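Local coordinates for uncharacterized SRPBCC domain-containing protein (Micromonospora chersina, PDB 6V04), which is of unknown function but belongs to the START/Bet v1-like (SRPBCC) superfamily and is probably involved in biosynthesis of the antibiotic dynemicin, at residues L174-N179 / G184-V189; A213-I216 / T221-A224. All coordinates share one frame; numbering follows the deposited sequence.

Contact 1 (L174-N179 / G184-V189); sequences LPIATN and GWFFVV
Pro175 O takes the N-H of Phe187 at 2.8 Å (N to O), the shortest backbone bond here. Ala177 O is gripped twice, by Gly184 N at 3.0 Å, an almost straight bond (178° at the hydrogen), and by Trp185 N at 3.2 Å; with two residues facing one, this is a classic beta bulge. Ala177 N returns a bond to Trp185 O (3.2 Å). The two segments belong to the hairpin of strands 176-178 and 183-187, the former outermost in the C-terminal antiparallel sheet. Asn179 brings its amide across the Trp185 indole, planes 74° apart; the 3.0 Å between Asn179 ND2 and Trp185 NE1, two donors and no hydrogen bond, is doubtful, since Asn179 is poorly ordered. Arg196 adds a cation-pi contact to the indole, and an alanine here would probably leave that guanidinium without its indole partner and Asn179 without the surface it lies across. On the opposite face, with chi1 at -172°, the Phe186 ring points away from its own N and comes to lie beside Pro175, whose CG sits over one face, 4.0 Å from the ring centroid, in a CH-pi contact. Ile176 CG2 reaches Phe186 CD2 (3.9 Å). Back on the Trp185 face, Ala177 CB meets the Phe187 ring edge in plane, 3.6 Å from CE2.

Contact 2 (A213-I216 / T221-A224); sequences AVEI and TVTA
The antiparallel hairpin of strands 209-214 and 223-230 is fastened near its turn by Val214 and Thr223, a hydrogen-bonded pair. Val214 N gives its hydrogen to Thr223 O at 3.0 Å. In return Val214 O is held twice by one residue: Thr223 N reaches it at 3.0 Å, and Thr223 OG1 donates to it at 2.8 Å, in the carbonyl plane and on a lone pair. The threonine hydroxyl can do this because OG1 stands between its own backbone N and carbonyl carbon (chi1 65°), which turns it toward Val214 O and leaves CG2 to touch Ile216 CG1 at 3.8 Å. The same OG1 also hydrogen-bonds His242 NE2, so this buried hydroxyl has two partners and its rotation is likely fixed. Toward the turn the two chains part, and a water takes over: it accepts from Ile216 N at 2.8 Å and donates to Thr221 O at 2.7 Å. On the Ala213 side, Ala213 CB meets Val222 CG2 at 4.0 Å; the Val222 and Glu215 side chains cross obliquely, CG1 of the valine near CG of the glutamate. The carboxylate of Glu215 is engaged elsewhere, OE2 forming a salt bridge with Arg200 of strand 196-205. That strand flanks the hairpin through backbone bonds from Ala213 and Glu215, and its Phe197 packs on Val214 and Ile216; strand 236-243 lies beyond Thr223, with Trp245 and Leu248 from the following loop against the threonine.

In the fold
Contacts 1 and 2 are two hairpins of one C-terminal antiparallel sheet, in series along the chain, with strand 196-205 running between strands 183-187 and 209-214. Their centres are 13 Å apart, and they meet directly where Phe186 CG packs against Val214 CG2 at 4.3 Å. Strand 196-205 serves both: Phe197 is backbone-bonded to Phe186 and touched by Val214, and Thr198 lies against Trp185 and Glu215. The sheet and the long helix 252-277, which Leu174 and Val188 touch, are consistent with the helix-grip fold of the Bet v1-like superfamily. Gln149, which binds magnesium in a crystal structure of this protein, though none is bound to this chain in the model, has its side chain about 10 Å from that of Thr223.

Contact 1 (L174-N179 / G184-V189)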
loop_
_atom_site.group_PDB
_atom_site.type_symbol
_atom_site.label_atom_id
_atom_site.label_comp_id
_atom_site.label_asym_id
_atom_site.label_seq_id
_atom_site.Cartn_x
_atom_site.Cartn_y
_atom_site.Cartn_z
ATOM N N LEU A 174 9.700 -13.621 9.140
ATOM C CA LEU A 174 8.396 -14.080 8.677
ATOM C C LEU A 174 7.677 -14.841 9.782
ATOM O O LEU A 174 8.313 -15.536 10.575
ATOM C CB LEU A 174 8.542 -14.997 7.466
ATOM C CG LEU A 174 8.885 -14.278 6.161
ATOM C CD1 LEU A 174 9.372 -15.258 5.112
ATOM C CD2 LEU A 174 7.677 -13.524 5.645
ATOM N N PRO A 175 6.349 -14.745 9.833
ATOM C CA PRO A 175 5.562 -15.454 10.867
ATOM C C PRO A 175 5.286 -16.898 10.476
ATOM O O PRO A 175 4.148 -17.311 10.254
ATOM C CB PRO A 175 4.284 -14.613 10.927
ATOM C CG PRO A 175 4.093 -14.196 9.515
ATOM C CD PRO A 175 5.481 -13.916 8.979
ATOM N N ILE A 176 6.350 -17.697 10.390
ATOM C CA ILE A 176 6.261 -19.055 9.875
ATOM C C ILE A 176 6.888 -20.030 10.865
ATOM O O ILE A 176 7.689 -19.656 11.726
ATOM C CB ILE A 176 6.937 -19.178 8.488
ATOM C CG1 ILE A 176 8.413 -18.786 8.575
ATOM C CG2 ILE A 176 6.213 -18.302 7.487
ATOM C CD1 ILE A 176 9.193 -19.003 7.274
ATOM N N ALA A 177 6.508 -21.302 10.738
ATOM C CA ALA A 177 7.145 -22.368 11.489
ATOM C C ALA A 177 7.207 -23.620 10.628
ATOM O O ALA A 177 6.450 -23.780 9.668
ATOM C CB ALA A 177 6.401 -22.664 12.793
ATOM N N THR A 178 8.119 -24.514 10.991
ATOM C CA THR A 178 8.312 -25.733 10.227
ATOM C C THR A 178 7.231 -26.753 10.570
ATOM O O THR A 178 6.596 -26.698 11.627
ATOM C CB THR A 178 9.699 -26.317 10.494
ATOM O OG1 THR A 178 9.814 -26.664 11.880
ATOM C CG2 THR A 178 10.777 -25.300 10.133
ATOM N N ASN A 179 7.011 -27.686 9.635
ATOM C CA ASN A 179 6.020 -28.744 9.777
ATOM C C ASN A 179 6.686 -30.047 9.321
ATOM O O ASN A 179 6.389 -30.608 8.267
ATOM C CB ASN A 179 4.755 -28.430 8.973
ATOM C CG ASN A 179 3.604 -29.356 9.305
ATOM O OD1 ASN A 179 3.144 -30.120 8.459
ATOM N ND2 ASN A 179 3.133 -29.294 10.545
ATOM N N GLY A 184 5.816 -24.909 7.014
ATOM C CA GLY A 184 4.527 -25.546 6.811
ATOM C C GLY A 184 3.352 -24.781 7.393
ATOM O O GLY A 184 2.206 -25.100 7.081
ATOM N N TRP A 185 3.619 -23.773 8.228
ATOM C CA TRP A 185 2.578 -22.930 8.803
ATOM C C TRP A 185 2.908 -21.455 8.642
ATOM O O TRP A 185 4.066 -21.054 8.750
ATOM C CB TRP A 185 2.387 -23.188 10.306
ATOM C CG TRP A 185 2.151 -24.598 10.722
ATOM C CD1 TRP A 185 2.985 -25.378 11.455
ATOM C CD2 TRP A 185 0.995 -25.386 10.448
ATOM N NE1 TRP A 185 2.419 -26.609 11.667
ATOM C CE2 TRP A 185 1.199 -26.642 11.048
ATOM C CE3 TRP A 185 -0.192 -25.157 9.750
ATOM C CZ2 TRP A 185 0.254 -27.665 10.986
ATOM C CZ3 TRP A 185 -1.132 -26.181 9.691
ATOM C CH2 TRP A 185 -0.893 -27.415 10.288
ATOM N N PHE A 186 1.866 -20.656 8.429
ATOM C CA PHE A 186 1.917 -19.199 8.428
ATOM C C PHE A 186 0.921 -18.719 9.472
ATOM O O PHE A 186 -0.227 -19.171 9.476
ATOM C CB PHE A 186 1.563 -18.670 7.033
ATOM C CG PHE A 186 1.765 -17.196 6.849
ATOM C CD1 PHE A 186 0.804 -16.288 7.267
ATOM C CD2 PHE A 186 2.896 -16.714 6.192
ATOM C CE1 PHE A 186 0.958 -14.939 7.076
ATOM C CE2 PHE A 186 3.063 -15.356 5.998
ATOM C CZ PHE A 186 2.094 -14.470 6.428
ATOM N N PHE A 187 1.350 -17.825 10.362
ATOM C CA PHE A 187 0.542 -17.414 11.509
ATOM C C PHE A 187 0.109 -15.959 11.415
ATOM O O PHE A 187 0.912 -15.076 11.083
ATOM C CB PHE A 187 1.314 -17.606 12.806
ATOM C CG PHE A 187 1.684 -19.024 13.074
ATOM C CD1 PHE A 187 0.735 -19.927 13.517
ATOM C CD2 PHE A 187 2.972 -19.463 12.874
ATOM C CE1 PHE A 187 1.069 -21.250 13.769
ATOM C CE2 PHE A 187 3.313 -20.784 13.113
ATOM C CZ PHE A 187 2.360 -21.675 13.573
ATOM N N VAL A 188 -1.163 -15.718 11.724
ATOM C CA VAL A 188 -1.740 -14.386 11.855
ATOM C C VAL A 188 -2.179 -14.265 13.306
ATOM O O VAL A 188 -3.221 -14.812 13.699
ATOM C CB VAL A 188 -2.910 -14.157 10.895
ATOM C CG1 VAL A 188 -3.522 -12.790 11.107
ATOM C CG2 VAL A 188 -2.431 -14.298 9.447
ATOM N N VAL A 189 -1.398 -13.554 14.104
ATOM C CA VAL A 189 -1.568 -13.522 15.551
ATOM C C VAL A 189 -2.217 -12.189 15.916
ATOM O O VAL A 189 -1.562 -11.142 15.936
ATOM C CB VAL A 189 -0.233 -13.735 16.273
ATOM C CG1 VAL A 189 -0.437 -13.747 17.786
ATOM C CG2 VAL A 189 0.429 -15.021 15.803
#

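Contact 2 (A213-I216 / T221-A224)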
loop_
_atom_site.group_PDB
_atom_site.type_symbol
_atom_site.label_atom_id
_atom_site.label_comp_id
_atom_site.label_asym_id
_atom_site.label_seq_id
_atom_site.Cartn_x
_atom_site.Cartn_y
_atom_site.Cartn_z
ATOM N N ALA A 213 2.376 -20.501 -1.114
ATOM C CA ALA A 213 0.931 -20.390 -1.102
ATOM C C ALA A 213 0.459 -20.520 0.332
ATOM O O ALA A 213 1.072 -21.230 1.131
ATOM C CB ALA A 213 0.287 -21.469 -1.965
ATOM N N VAL A 214 -0.600 -19.793 0.664
ATOM C CA VAL A 214 -1.250 -19.929 1.969
ATOM C C VAL A 214 -2.690 -20.366 1.748
ATOM O O VAL A 214 -3.470 -19.672 1.078
ATOM C CB VAL A 214 -1.173 -18.631 2.781
ATOM C CG1 VAL A 214 -1.832 -18.834 4.143
ATOM C CG2 VAL A 214 0.268 -18.198 2.956
ATOM N N GLU A 215 -3.033 -21.522 2.307
ATOM C CA GLU A 215 -4.381 -22.054 2.219
ATOM C C GLU A 215 -5.272 -21.325 3.207
ATOM O O GLU A 215 -4.843 -21.000 4.315
ATOM C CB GLU A 215 -4.399 -23.543 2.549
ATOM C CG GLU A 215 -3.592 -24.423 1.649
ATOM C CD GLU A 215 -3.744 -25.895 2.004
ATOM O OE1 GLU A 215 -4.428 -26.206 3.007
ATOM O OE2 GLU A 215 -3.175 -26.734 1.280
ATOM N N ILE A 216 -6.522 -21.113 2.814
ATOM C CA ILE A 216 -7.524 -20.450 3.638
ATOM C C ILE A 216 -8.641 -21.449 3.927
ATOM O O ILE A 216 -9.268 -21.952 2.991
ATOM C CB ILE A 216 -8.085 -19.201 2.940
ATOM C CG1 ILE A 216 -6.940 -18.246 2.542
ATOM C CG2 ILE A 216 -9.114 -18.522 3.825
ATOM C CD1 ILE A 216 -6.128 -17.710 3.721
ATOM N N THR A 221 -9.864 -21.548 -3.560
ATOM C CA THR A 221 -8.525 -21.492 -4.127
ATOM C C THR A 221 -7.568 -21.074 -3.022
ATOM O O THR A 221 -7.989 -20.709 -1.924
ATOM C CB THR A 221 -8.446 -20.518 -5.302
ATOM O OG1 THR A 221 -7.148 -20.599 -5.905
ATOM C CG2 THR A 221 -8.684 -19.096 -4.829
ATOM N N VAL A 222 -6.276 -21.143 -3.316
ATOM C CA VAL A 222 -5.241 -20.773 -2.367
ATOM C C VAL A 222 -4.798 -19.350 -2.669
ATOM O O VAL A 222 -4.962 -18.842 -3.781
ATOM C CB VAL A 222 -4.032 -21.743 -2.397
ATOM C CG1 VAL A 222 -4.488 -23.171 -2.194
ATOM C CG2 VAL A 222 -3.260 -21.590 -3.702
ATOM N N THR A 223 -4.253 -18.684 -1.658
ATOM C CA THR A 223 -3.630 -17.389 -1.885
ATOM C C THR A 223 -2.160 -17.588 -2.252
ATOM O O THR A 223 -1.563 -18.623 -1.955
ATOM C CB THR A 223 -3.760 -16.484 -0.661
ATOM O OG1 THR A 223 -3.039 -17.020 0.447
ATOM C CG2 THR A 223 -5.208 -16.287 -0.280
ATOM N N ALA A 224 -1.591 -16.600 -2.951
ATOM C CA ALA A 224 -0.255 -16.712 -3.528
ATOM C C ALA A 224 0.598 -15.554 -3.049
ATOM O O ALA A 224 0.190 -14.392 -3.156
ATOM C CB ALA A 224 -0.316 -16.724 -5.054
HETATM O O HOH W 1 -7.115 -22.104 0.272
#